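Local atomic coordinates of iron binding protein FbpA (Mannheimia haemolytica, PDB entry 1Q35), a protein that binds ferric iron in the periplasm and probably delivers it to a membrane transporter for uptake into the cell. Residues A[152-157]-A[222-227]; A[122-127]-A[192-197]; A[52-57]-A[244-249]; A[232-237]-A[248-253]. One frame throughout, in Å; residues are numbered along the deposited sequence. Where two conformers were deposited one is given.

Contact 1. Residues A[152-157]-A[222-227]; sequences EHYGIE and SGEHGT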
loop_
_atom_site.group_PDB
_atom_site.type_symbol
_atom_site.label_atom_id
_atom_site.label_comp_id
_atom_site.label_asym_id
_atom_site.label_seq_id
_atom_site.Cartn_x
_atom_site.Cartn_y
_atom_site.Cartn_z
ATOM N N GLU A 152 -9.747 11.338 9.629
ATOM C CA GLU A 152 -11.033 10.744 10.005
ATOM C C GLU A 152 -11.147 10.614 11.526
ATOM O O GLU A 152 -12.197 10.891 12.110
ATOM C CB GLU A 152 -11.210 9.375 9.340
ATOM C CG GLU A 152 -12.599 8.768 9.494
ATOM C CD GLU A 152 -13.646 9.360 8.566
ATOM O OE1 GLU A 152 -13.397 10.405 7.926
ATOM O OE2 GLU A 152 -14.749 8.772 8.478
ATOM N N HIS A 153 -10.060 10.197 12.167
ATOM C CA HIS A 153 -10.059 9.949 13.603
ATOM C C HIS A 153 -9.935 11.211 14.450
ATOM O O HIS A 153 -10.458 11.249 15.559
ATOM C CB HIS A 153 -8.911 9.008 13.985
ATOM C CG HIS A 153 -8.975 7.661 13.337
ATOM N ND1 HIS A 153 -10.135 6.917 13.249
ATOM C CD2 HIS A 153 -8.005 6.913 12.765
ATOM C CE1 HIS A 153 -9.873 5.773 12.642
ATOM N NE2 HIS A 153 -8.588 5.747 12.335
ATOM N N TYR A 154 -9.221 12.225 13.956
ATOM C CA TYR A 154 -8.778 13.340 14.801
ATOM C C TYR A 154 -9.082 14.734 14.280
ATOM O O TYR A 154 -8.947 15.698 15.032
ATOM C CB TYR A 154 -7.267 13.266 15.012
ATOM C CG TYR A 154 -6.775 11.958 15.580
ATOM C CD1 TYR A 154 -5.848 11.195 14.887
ATOM C CD2 TYR A 154 -7.237 11.481 16.800
ATOM C CE1 TYR A 154 -5.393 9.990 15.391
ATOM C CE2 TYR A 154 -6.780 10.276 17.320
ATOM C CZ TYR A 154 -5.860 9.541 16.610
ATOM O OH TYR A 154 -5.391 8.353 17.107
ATOM N N GLY A 155 -9.450 14.850 13.011
ATOM C CA GLY A 155 -9.635 16.143 12.379
ATOM C C GLY A 155 -8.334 16.765 11.892
ATOM O O GLY A 155 -7.232 16.275 12.185
ATOM N N ILE A 156 -8.454 17.863 11.153
ATOM C CA ILE A 156 -7.285 18.439 10.486
ATOM C C ILE A 156 -6.366 19.237 11.402
ATOM O O ILE A 156 -5.183 19.357 11.101
ATOM C CB ILE A 156 -7.655 19.266 9.224
ATOM C CG1 ILE A 156 -8.413 20.555 9.570
ATOM C CG2 ILE A 156 -8.425 18.394 8.247
ATOM C CD1 ILE A 156 -8.557 21.474 8.377
ATOM N N GLU A 157 -6.873 19.802 12.489
ATOM C CA GLU A 157 -6.003 20.561 13.394
ATOM C C GLU A 157 -5.013 19.633 14.102
ATOM O O GLU A 157 -3.803 19.880 14.109
ATOM C CB GLU A 157 -6.816 21.358 14.416
ATOM C CG GLU A 157 -7.529 22.554 13.818
ATOM C CD GLU A 157 -8.329 23.349 14.840
ATOM O OE1 GLU A 157 -8.480 22.896 15.998
ATOM O OE2 GLU A 157 -8.821 24.440 14.469
ATOM N N SER A 222 -0.432 0.061 18.182
ATOM C CA SER A 222 -1.522 -0.497 18.975
ATOM C C SER A 222 -2.149 0.558 19.884
ATOM O O SER A 222 -2.605 0.255 20.989
ATOM C CB SER A 222 -1.016 -1.696 19.781
ATOM O OG SER A 222 0.095 -1.343 20.580
ATOM N N GLY A 223 -2.188 1.796 19.398
ATOM C CA GLY A 223 -2.968 2.839 20.030
ATOM C C GLY A 223 -4.452 2.663 19.758
ATOM O O GLY A 223 -4.906 1.613 19.312
ATOM N N GLU A 224 -5.206 3.726 19.995
ATOM C CA GLU A 224 -6.664 3.701 19.945
ATOM C C GLU A 224 -7.219 3.075 18.668
ATOM O O GLU A 224 -8.175 2.296 18.700
ATOM C CB GLU A 224 -7.177 5.139 20.079
ATOM C CG GLU A 224 -8.689 5.278 20.071
ATOM C CD GLU A 224 -9.170 6.709 20.242
ATOM O OE1 GLU A 224 -10.403 6.911 20.277
ATOM O OE2 GLU A 224 -8.330 7.632 20.336
ATOM N N HIS A 225 -6.630 3.446 17.536
ATOM C CA HIS A 225 -7.117 3.004 16.231
ATOM C C HIS A 225 -6.204 1.992 15.557
ATOM O O HIS A 225 -6.330 1.744 14.360
ATOM C CB HIS A 225 -7.350 4.213 15.337
ATOM C CG HIS A 225 -8.281 5.211 15.941
ATOM N ND1 HIS A 225 -9.650 5.120 15.814
ATOM C CD2 HIS A 225 -8.049 6.267 16.755
ATOM C CE1 HIS A 225 -10.214 6.124 16.461
ATOM N NE2 HIS A 225 -9.268 6.831 17.048
ATOM N N GLY A 226 -5.297 1.396 16.322
ATOM C CA GLY A 226 -4.534 0.263 15.843
ATOM C C GLY A 226 -3.598 0.570 14.690
ATOM O O GLY A 226 -3.065 1.670 14.562
ATOM N N THR A 227 -3.411 -0.423 13.836
ATOM C CA THR A 227 -2.490 -0.349 12.716
ATOM C C THR A 227 -3.242 -0.002 11.438
ATOM O O THR A 227 -4.267 -0.605 11.124
ATOM C CB THR A 227 -1.773 -1.697 12.562
ATOM O OG1 THR A 227 -0.843 -1.886 13.639
ATOM C CG2 THR A 227 -0.929 -1.749 11.299
HETATM O O HOH W 1 -10.481 9.318 17.506
HETATM O O HOH W 2 -5.665 8.219 19.817
#
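His153 and His225 lay their imidazole rings face to face, the centroids 3.6 Å apart and the planes only 18° from parallel. In both, CG lies anti to the carbonyl carbon (chi1 -61° in His153, -56° in His225), which helps bring the rings over one another. The two side chains run in opposite directions, which carries each CB over the other ring: His153 CB sits 3.9 Å from the centroid of His225 in a CH-pi contact, and His225 CB does the same to His153. His153 ND1 and His225 ND1 come within 3.2 Å, but one lies over the face of the other ring, so the approach belongs to the stack and is not a hydrogen bond. Tyr154 adds its hydroxyl, OH meeting CD2 of His225 at 3.4 Å near the plane of the imidazole, with the two rings almost perpendicular.

Two waters make the polar links. One donates to His153 O (2.7 Å) and also bonds to His225 NE2 (2.8 Å); the other donates to Glu224 OE2 (2.8 Å) and pairs with Tyr154 OH (2.7 Å).

Farther out, Asp290 OD1 holds NE2 of His153 and so helps fix that ring's rotation. Glu224 CG covers the second face of His225, while His153 CB lies over the centre of the Tyr154 ring. Gly223 to Gly226 form a type I turn, closed by Gly226 N to Gly223 O, that presents Glu224 and His225 to the helix. This surface cluster thus joins helix 141-168 to the loop between strands 216-219 and 228-236.

Contact 2. Residues A[122-127]-A[192-197]; sequences LDLAKP and YSIGNS
Leu124 reaches Tyr192 and Ile194 with its two methyls. From CB the chain turns so that CG lies anti to the carbonyl carbon (chi1 -61°), and the fork at CG sends one methyl to each of these two strand residues, both pointing toward the turn. CD2 goes to the tyrosine: it rests 3.9 Å from Tyr192 CD2 and 4.0 Å from Tyr192 CB, against the root of the side chain. CD1 goes to the isoleucine, lying 3.9 Å from Ile194 CG1 and 4.0 Å from Ile194 CD1.

The contact packs the 3-10 turn of the loop between strands 96-108 and 133-134 onto strand 192-196 of the mixed sheet. Asn169 ND2 donates to both Leu124 O and Lys126 O, and Lys126, just after the turn, reaches back with NZ to Asp123 OD2 in a salt bridge (2.6 Å). Ile105 and Phe119 also pack on Leu124. The side chain of Ile194 is about 7 Å from that of Tyr142, an iron ligand in the metal-bound protein; no iron is present here. Across the segments the chemistry is wholly apolar, so the join depends on shape and burial, while the charged pair stays within segment 122-127.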
loop_
_atom_site.group_PDB
_atom_site.type_symbol
_atom_site.label_atom_id
_atom_site.label_comp_id
_atom_site.label_asym_id
_atom_site.label_seq_id
_atom_site.Cartn_x
_atom_site.Cartn_y
_atom_site.Cartn_z
ATOM N N LEU A 122 1.112 8.578 16.501
ATOM C CA LEU A 122 1.152 9.889 17.146
ATOM C C LEU A 122 2.370 10.095 18.028
ATOM O O LEU A 122 2.836 11.223 18.192
ATOM C CB LEU A 122 -0.098 10.103 17.998
ATOM C CG LEU A 122 -1.410 10.281 17.242
ATOM C CD1 LEU A 122 -2.574 10.150 18.202
ATOM C CD2 LEU A 122 -1.442 11.627 16.522
ATOM N N ASP A 123 2.872 9.025 18.631
ATOM C CA ASP A 123 4.032 9.137 19.510
ATOM C C ASP A 123 5.278 9.623 18.774
ATOM O O ASP A 123 6.122 10.283 19.374
ATOM C CB ASP A 123 4.256 7.824 20.258
ATOM C CG ASP A 123 3.136 7.550 21.228
ATOM O OD1 ASP A 123 2.512 6.491 21.155
ATOM O OD2 ASP A 123 2.744 8.387 22.064
ATOM N N LEU A 124 5.375 9.339 17.479
ATOM C CA LEU A 124 6.519 9.774 16.673
ATOM C C LEU A 124 6.648 11.292 16.529
ATOM O O LEU A 124 7.701 11.772 16.117
ATOM C CB LEU A 124 6.483 9.126 15.285
ATOM C CG LEU A 124 6.560 7.598 15.238
ATOM C CD1 LEU A 124 6.435 7.132 13.793
ATOM C CD2 LEU A 124 7.848 7.093 15.858
ATOM N N ALA A 125 5.593 12.034 16.860
ATOM C CA ALA A 125 5.617 13.498 16.820
ATOM C C ALA A 125 6.020 14.131 18.152
ATOM O O ALA A 125 6.145 15.352 18.239
ATOM C CB ALA A 125 4.253 14.026 16.393
ATOM N N LYS A 126 6.215 13.324 19.189
ATOM C CA LYS A 126 6.558 13.852 20.510
ATOM C C LYS A 126 8.023 14.316 20.540
ATOM O O LYS A 126 8.860 13.745 19.844
ATOM C CB LYS A 126 6.289 12.801 21.589
ATOM C CG LYS A 126 4.803 12.503 21.771
ATOM C CD LYS A 126 4.532 11.376 22.755
ATOM C CE LYS A 126 3.048 11.312 23.098
ATOM N NZ LYS A 126 2.686 10.134 23.939
ATOM N N PRO A 127 8.332 15.353 21.330
ATOM C CA PRO A 127 9.669 15.977 21.317
ATOM C C PRO A 127 10.845 15.045 21.599
ATOM O O PRO A 127 11.944 15.282 21.102
ATOM C CB PRO A 127 9.585 17.040 22.422
ATOM C CG PRO A 127 8.166 17.237 22.712
ATOM C CD PRO A 127 7.420 16.025 22.272
ATOM N N TYR A 192 13.705 5.115 14.091
ATOM C CA TYR A 192 12.296 4.822 13.818
ATOM C C TYR A 192 12.027 5.169 12.370
ATOM O O TYR A 192 12.479 6.209 11.895
ATOM C CB TYR A 192 11.366 5.690 14.676
ATOM C CG TYR A 192 11.582 5.569 16.171
ATOM C CD1 TYR A 192 12.625 6.246 16.800
ATOM C CD2 TYR A 192 10.735 4.795 16.963
ATOM C CE1 TYR A 192 12.837 6.135 18.167
ATOM C CE2 TYR A 192 10.940 4.682 18.334
ATOM C CZ TYR A 192 11.998 5.350 18.925
ATOM O OH TYR A 192 12.206 5.227 20.277
ATOM N N SER A 193 11.304 4.312 11.663
ATOM C CA SER A 193 10.805 4.682 10.345
ATOM C C SER A 193 9.374 4.205 10.161
ATOM O O SER A 193 8.875 3.378 10.923
ATOM C CB SER A 193 11.695 4.125 9.228
ATOM O OG SER A 193 11.451 2.743 9.011
ATOM N N ILE A 194 8.706 4.768 9.165
ATOM C CA ILE A 194 7.385 4.312 8.749
ATOM C C ILE A 194 7.554 3.622 7.404
ATOM O O ILE A 194 8.253 4.127 6.534
ATOM C CB ILE A 194 6.416 5.502 8.643
ATOM C CG1 ILE A 194 6.226 6.163 10.010
ATOM C CG2 ILE A 194 5.082 5.032 8.085
ATOM C CD1 ILE A 194 5.423 7.453 9.963
ATOM N N GLY A 195 6.931 2.464 7.228
ATOM C CA GLY A 195 6.989 1.767 5.956
ATOM C C GLY A 195 5.998 0.624 5.901
ATOM O O GLY A 195 5.438 0.245 6.922
ATOM N N ASN A 196 5.789 0.055 4.721
ATOM C CA ASN A 196 4.828 -1.031 4.583
ATOM C C ASN A 196 5.435 -2.361 5.037
ATOM O O ASN A 196 6.632 -2.628 4.855
ATOM C CB ASN A 196 4.308 -1.140 3.147
ATOM C CG ASN A 196 3.315 -0.046 2.794
ATOM O OD1 ASN A 196 2.771 0.629 3.667
ATOM N ND2 ASN A 196 3.071 0.123 1.501
ATOM N N SER A 197 4.581 -3.196 5.612
ATOM C CA SER A 197 4.969 -4.440 6.260
ATOM C C SER A 197 5.662 -5.428 5.328
ATOM O O SER A 197 6.669 -6.027 5.684
ATOM C CB SER A 197 3.728 -5.101 6.864
ATOM O OG SER A 197 2.694 -5.252 5.893
#

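Contact 3. Residues A[52-57]-A[244-249]; sequences ADVLLT and ANAVKL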
loop_
_atom_site.group_PDB
_atom_site.type_symbol
_atom_site.label_atom_id
_atom_site.label_comp_id
_atom_site.label_asym_id
_atom_site.label_seq_id
_atom_site.Cartn_x
_atom_site.Cartn_y
_atom_site.Cartn_z
ATOM N N ALA A 52 -6.473 0.687 -22.182
ATOM C CA ALA A 52 -6.362 0.084 -20.857
ATOM C C ALA A 52 -7.486 -0.905 -20.579
ATOM O O ALA A 52 -8.655 -0.601 -20.805
ATOM C CB ALA A 52 -6.348 1.159 -19.785
ATOM N N ASP A 53 -7.115 -2.090 -20.104
ATOM C CA ASP A 53 -8.065 -3.071 -19.588
ATOM C C ASP A 53 -8.094 -3.081 -18.069
ATOM O O ASP A 53 -9.158 -3.006 -17.467
ATOM C CB ASP A 53 -7.705 -4.477 -20.067
ATOM C CG ASP A 53 -8.038 -4.689 -21.511
ATOM O OD1 ASP A 53 -7.183 -5.194 -22.265
ATOM O OD2 ASP A 53 -9.140 -4.362 -21.973
ATOM N N VAL A 54 -6.911 -3.178 -17.466
ATOM C CA VAL A 54 -6.756 -3.469 -16.043
ATOM C C VAL A 54 -5.769 -2.472 -15.452
ATOM O O VAL A 54 -4.697 -2.266 -16.006
ATOM C CB VAL A 54 -6.236 -4.925 -15.870
ATOM C CG1 VAL A 54 -5.926 -5.253 -14.410
ATOM C CG2 VAL A 54 -7.242 -5.915 -16.456
ATOM N N LEU A 55 -6.149 -1.823 -14.354
ATOM C CA LEU A 55 -5.253 -0.932 -13.623
ATOM C C LEU A 55 -4.968 -1.573 -12.262
ATOM O O LEU A 55 -5.889 -1.800 -11.475
ATOM C CB LEU A 55 -5.871 0.462 -13.473
ATOM C CG LEU A 55 -6.679 0.960 -14.685
ATOM C CD1 LEU A 55 -7.380 2.274 -14.388
ATOM C CD2 LEU A 55 -5.795 1.091 -15.917
ATOM N N LEU A 56 -3.700 -1.906 -12.015
ATOM C CA LEU A 56 -3.266 -2.546 -10.769
ATOM C C LEU A 56 -2.707 -1.493 -9.827
ATOM O O LEU A 56 -1.688 -0.875 -10.113
ATOM C CB LEU A 56 -2.201 -3.611 -11.044
ATOM C CG LEU A 56 -2.688 -4.842 -11.815
ATOM C CD1 LEU A 56 -1.520 -5.706 -12.223
ATOM C CD2 LEU A 56 -3.668 -5.650 -10.989
ATOM N N THR A 57 -3.401 -1.297 -8.711
ATOM C CA THR A 57 -3.134 -0.206 -7.779
ATOM C C THR A 57 -2.464 -0.684 -6.492
ATOM O O THR A 57 -2.464 -1.879 -6.178
ATOM C CB THR A 57 -4.464 0.472 -7.430
ATOM O OG1 THR A 57 -5.389 -0.521 -6.970
ATOM C CG2 THR A 57 -5.116 1.067 -8.673
ATOM N N ALA A 244 -13.572 -9.397 -21.322
ATOM C CA ALA A 244 -13.685 -10.784 -20.887
ATOM C C ALA A 244 -12.344 -11.290 -20.366
ATOM O O ALA A 244 -12.297 -11.985 -19.356
ATOM C CB ALA A 244 -14.170 -11.669 -22.023
ATOM N N ASN A 245 -11.271 -10.949 -21.071
ATOM C CA ASN A 245 -9.916 -11.315 -20.643
ATOM C C ASN A 245 -9.498 -10.572 -19.372
ATOM O O ASN A 245 -8.805 -11.132 -18.519
ATOM C CB ASN A 245 -8.905 -11.063 -21.767
ATOM C CG ASN A 245 -9.037 -12.063 -22.911
ATOM O OD1 ASN A 245 -9.686 -13.098 -22.774
ATOM N ND2 ASN A 245 -8.404 -11.756 -24.037
ATOM N N ALA A 246 -9.930 -9.321 -19.241
ATOM C CA ALA A 246 -9.658 -8.532 -18.040
ATOM C C ALA A 246 -10.339 -9.158 -16.831
ATOM O O ALA A 246 -9.746 -9.234 -15.755
ATOM C CB ALA A 246 -10.112 -7.098 -18.227
ATOM N N VAL A 247 -11.573 -9.623 -17.004
ATOM C CA VAL A 247 -12.294 -10.275 -15.922
ATOM C C VAL A 247 -11.584 -11.570 -15.539
ATOM O O VAL A 247 -11.427 -11.859 -14.353
ATOM C CB VAL A 247 -13.769 -10.541 -16.291
ATOM C CG1 VAL A 247 -14.440 -11.449 -15.271
ATOM C CG2 VAL A 247 -14.522 -9.226 -16.390
ATOM N N LYS A 248 -11.127 -12.338 -16.523
ATOM C CA LYS A 248 -10.388 -13.562 -16.226
ATOM C C LYS A 248 -9.101 -13.278 -15.443
ATOM O O LYS A 248 -8.737 -14.050 -14.560
ATOM C CB LYS A 248 -10.091 -14.344 -17.506
ATOM C CG LYS A 248 -11.326 -15.057 -18.058
ATOM C CD LYS A 248 -11.061 -15.755 -19.380
ATOM C CE LYS A 248 -12.295 -16.518 -19.854
ATOM N NZ LYS A 248 -12.309 -16.739 -21.328
ATOM N N LEU A 249 -8.431 -12.173 -15.753
ATOM C CA LEU A 249 -7.225 -11.786 -15.019
ATOM C C LEU A 249 -7.531 -11.460 -13.558
ATOM O O LEU A 249 -6.848 -11.962 -12.661
ATOM C CB LEU A 249 -6.518 -10.607 -15.686
ATOM C CG LEU A 249 -5.304 -10.053 -14.923
ATOM C CD1 LEU A 249 -4.266 -11.133 -14.635
ATOM C CD2 LEU A 249 -4.674 -8.924 -15.689
#
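Val54 and Ala246 make the closest packing here, Val54 CG2 pressing 3.6 Å from Ala246 CB and 3.9 Å from Ala246 CA. The short alanine lets the valine methyl come right up to the helix backbone. One turn along, Leu249 continues the surface: its CD2 fits over both valine branches, 4.0 Å from Val54 CG2 and 4.1 Å from Val54 CG1. With CG1 anti to the backbone N (chi1 175°), Val54 turns both methyls to the helix. Asp53 joins through its aliphatic part, its CB 4.0 Å from Ala246 CB.

Away from this core the contact thins out. Leu56, two residues along the strand, keeps its CD1 5.7 Å from Leu249 CD2 and turns to Val6 and Ile15 instead. On the helix, Val247 points away from the strand and packs on Ile236, and Ala244 and Lys248 lie on the exposed side. Asn245, partly exposed, gives its ND2 to Glu3 O.

The pairing belongs to an alpha/beta lobe of the periplasmic binding protein fold: strand 54-57 runs between strands 3-8 and 228-236, and helix 243-254 covers one face of that sheet. The carboxylate of Asp53 is buried and well provided for, OD1 receiving Asn5 N and OD2 meeting Ser240 OG and Asn242 N. These partners tie it to the first strand and to the loop leading into the helix. Across the segments themselves the contact is carbon on carbon, and its closeness probably owes much to the small alanine, while the buried carboxylate is satisfied by partners outside the two segments.

Contact 4. Residues A[232-237]-A[248-253]; sequences SGVVIA and KLIEYL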
loop_
_atom_site.group_PDB
_atom_site.type_symbol
_atom_site.label_atom_id
_atom_site.label_comp_id
_atom_site.label_asym_id
_atom_site.label_seq_id
_atom_site.Cartn_x
_atom_site.Cartn_y
_atom_site.Cartn_z
ATOM N N SER A 232 -3.556 -3.476 -2.013
ATOM C CA SER A 232 -3.310 -3.537 -3.446
ATOM C C SER A 232 -4.635 -3.958 -4.057
ATOM O O SER A 232 -5.423 -4.660 -3.434
ATOM C CB SER A 232 -2.177 -4.497 -3.827
ATOM O OG SER A 232 -2.615 -5.836 -3.971
ATOM N N GLY A 233 -4.903 -3.501 -5.265
ATOM C CA GLY A 233 -6.193 -3.762 -5.855
ATOM C C GLY A 233 -6.203 -3.635 -7.350
ATOM O O GLY A 233 -5.160 -3.591 -8.010
ATOM N N VAL A 234 -7.410 -3.578 -7.893
ATOM C CA VAL A 234 -7.577 -3.582 -9.328
ATOM C C VAL A 234 -8.919 -2.990 -9.713
ATOM O O VAL A 234 -9.912 -3.134 -8.991
ATOM C CB VAL A 234 -7.403 -5.007 -9.897
ATOM C CG1 VAL A 234 -8.490 -5.957 -9.395
ATOM C CG2 VAL A 234 -7.345 -4.982 -11.403
ATOM N N VAL A 235 -8.905 -2.289 -10.841
ATOM C CA VAL A 235 -10.102 -1.797 -11.502
ATOM C C VAL A 235 -10.039 -2.225 -12.970
ATOM O O VAL A 235 -8.954 -2.320 -13.555
ATOM C CB VAL A 235 -10.262 -0.264 -11.394
ATOM C CG1 VAL A 235 -10.177 0.186 -9.948
ATOM C CG2 VAL A 235 -9.240 0.460 -12.245
ATOM N N ILE A 236 -11.198 -2.496 -13.561
ATOM C CA ILE A 236 -11.304 -2.685 -15.004
ATOM C C ILE A 236 -11.759 -1.354 -15.599
ATOM O O ILE A 236 -12.751 -0.774 -15.165
ATOM C CB ILE A 236 -12.237 -3.869 -15.354
ATOM C CG1 ILE A 236 -11.552 -5.176 -14.933
ATOM C CG2 ILE A 236 -12.564 -3.875 -16.850
ATOM C CD1 ILE A 236 -12.300 -6.446 -15.271
ATOM N N ALA A 237 -10.987 -0.851 -16.556
ATOM C CA ALA A 237 -11.242 0.445 -17.160
ATOM C C ALA A 237 -12.588 0.480 -17.880
ATOM O O ALA A 237 -13.037 -0.527 -18.449
ATOM C CB ALA A 237 -10.123 0.800 -18.121
ATOM N N LYS A 248 -11.127 -12.338 -16.523
ATOM C CA LYS A 248 -10.388 -13.562 -16.226
ATOM C C LYS A 248 -9.101 -13.278 -15.443
ATOM O O LYS A 248 -8.737 -14.050 -14.560
ATOM C CB LYS A 248 -10.091 -14.344 -17.506
ATOM C CG LYS A 248 -11.326 -15.057 -18.058
ATOM C CD LYS A 248 -11.061 -15.755 -19.380
ATOM C CE LYS A 248 -12.295 -16.518 -19.854
ATOM N NZ LYS A 248 -12.309 -16.739 -21.328
ATOM N N LEU A 249 -8.431 -12.173 -15.753
ATOM C CA LEU A 249 -7.225 -11.786 -15.019
ATOM C C LEU A 249 -7.531 -11.460 -13.558
ATOM O O LEU A 249 -6.848 -11.962 -12.661
ATOM C CB LEU A 249 -6.518 -10.607 -15.686
ATOM C CG LEU A 249 -5.304 -10.053 -14.923
ATOM C CD1 LEU A 249 -4.266 -11.133 -14.635
ATOM C CD2 LEU A 249 -4.674 -8.924 -15.689
ATOM N N ILE A 250 -8.545 -10.642 -13.295
ATOM C CA ILE A 250 -8.804 -10.260 -11.911
ATOM C C ILE A 250 -9.386 -11.432 -11.116
ATOM O O ILE A 250 -9.080 -11.588 -9.939
ATOM C CB ILE A 250 -9.622 -8.941 -11.791
ATOM C CG1 ILE A 250 -11.072 -9.087 -12.244
ATOM C CG2 ILE A 250 -8.950 -7.836 -12.584
ATOM C CD1 ILE A 250 -11.905 -7.877 -11.889
ATOM N N GLU A 251 -10.165 -12.291 -11.771
ATOM C CA GLU A 251 -10.615 -13.536 -11.158
ATOM C C GLU A 251 -9.425 -14.429 -10.803
ATOM O O GLU A 251 -9.386 -15.014 -9.725
ATOM C CB GLU A 251 -11.588 -14.277 -12.086
ATOM C CG GLU A 251 -12.956 -13.608 -12.167
ATOM C CD GLU A 251 -13.907 -14.249 -13.168
ATOM O OE1 GLU A 251 -15.129 -14.052 -13.013
ATOM O OE2 GLU A 251 -13.445 -14.929 -14.106
ATOM N N TYR A 252 -8.456 -14.513 -11.704
ATOM C CA TYR A 252 -7.242 -15.293 -11.459
ATOM C C TYR A 252 -6.465 -14.746 -10.261
ATOM O O TYR A 252 -6.024 -15.508 -9.401
ATOM C CB TYR A 252 -6.331 -15.291 -12.689
ATOM C CG TYR A 252 -5.113 -16.180 -12.543
ATOM C CD1 TYR A 252 -3.930 -15.692 -11.995
ATOM C CD2 TYR A 252 -5.150 -17.512 -12.941
ATOM C CE1 TYR A 252 -2.815 -16.505 -11.848
ATOM C CE2 TYR A 252 -4.041 -18.334 -12.803
ATOM C CZ TYR A 252 -2.876 -17.823 -12.259
ATOM O OH TYR A 252 -1.776 -18.636 -12.117
ATOM N N LEU A 253 -6.303 -13.429 -10.207
ATOM C CA LEU A 253 -5.539 -12.802 -9.126
ATOM C C LEU A 253 -6.226 -12.980 -7.771
ATOM O O LEU A 253 -5.553 -12.951 -6.735
ATOM C CB LEU A 253 -5.279 -11.321 -9.421
ATOM C CG LEU A 253 -4.345 -11.056 -10.607
ATOM C CD1 LEU A 253 -4.288 -9.574 -10.937
ATOM C CD2 LEU A 253 -2.941 -11.604 -10.361
#
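The helix turn that brings Ile250 onto Val234 and Ile236 is held by the backbone bond from Tyr252 N to Lys248 O (2.9 Å), with a matching one from Leu253 N to Leu249 O. Ile250 splits its side chain between the two strand residues. Its CG2 meets Val234, lying 3.5 Å from Val234 CG2, tighter than ordinary van der Waals contact, and 3.7 Å from Val234 CG1. Its longer branch, through CG1, slants out toward the strand and brings CD1 to 3.7 Å from Ile236 CD1, the two terminal methyls lying side by side where the chains cross at a slant.

Both valine and isoleucine adopt an uncommon first torsion. In Val234, CG1 stands between the backbone N and the carbonyl carbon (chi1 64°), which puts both methyls against Ile250 CG2; in Ile250, CG1 takes the equivalent place (chi1 70°) and carries CD1 to Ile236.

Strand 228-236 leads through a short loop into helix 243-254, which folds back over the sheet: a strand and the helix that follows it, packed together in an alpha/beta lobe of the periplasmic binding protein fold. Val235, between the two contacting strand residues, points away from the helix, where Leu55 and Trp95 meet it. Farther round the helix, Glu251 OE1 bonds to Ser77 OG and Tyr252 OH to Asp25 OD2. Leu249 and Leu253 face the sheet too, and helix 16-26 receives them through Leu19, Phe22 and Met18.

How the contacts relate
Contacts 3 and 4 form one buried layer: they share Lys248 and Leu249 of helix 243-254, and their strands, 54-57 and 228-236, are antiparallel neighbours, with Leu55 N probably bonded to Val235 O. Contacts 1 and 2 lie on the other side of the chain's centre and touch where Tyr154 OH packs on Leu122 CD1. Contact 2 is buried and, like contacts 3 and 4, purely apolar across its segments. Contact 1, at the surface, uses stacked rings and bridging waters instead. Contacts 2 and 4, though about 33 Å apart between centres, both reach the same branched sheet, strand 96-108 pairing with 192-196 and with 228-236.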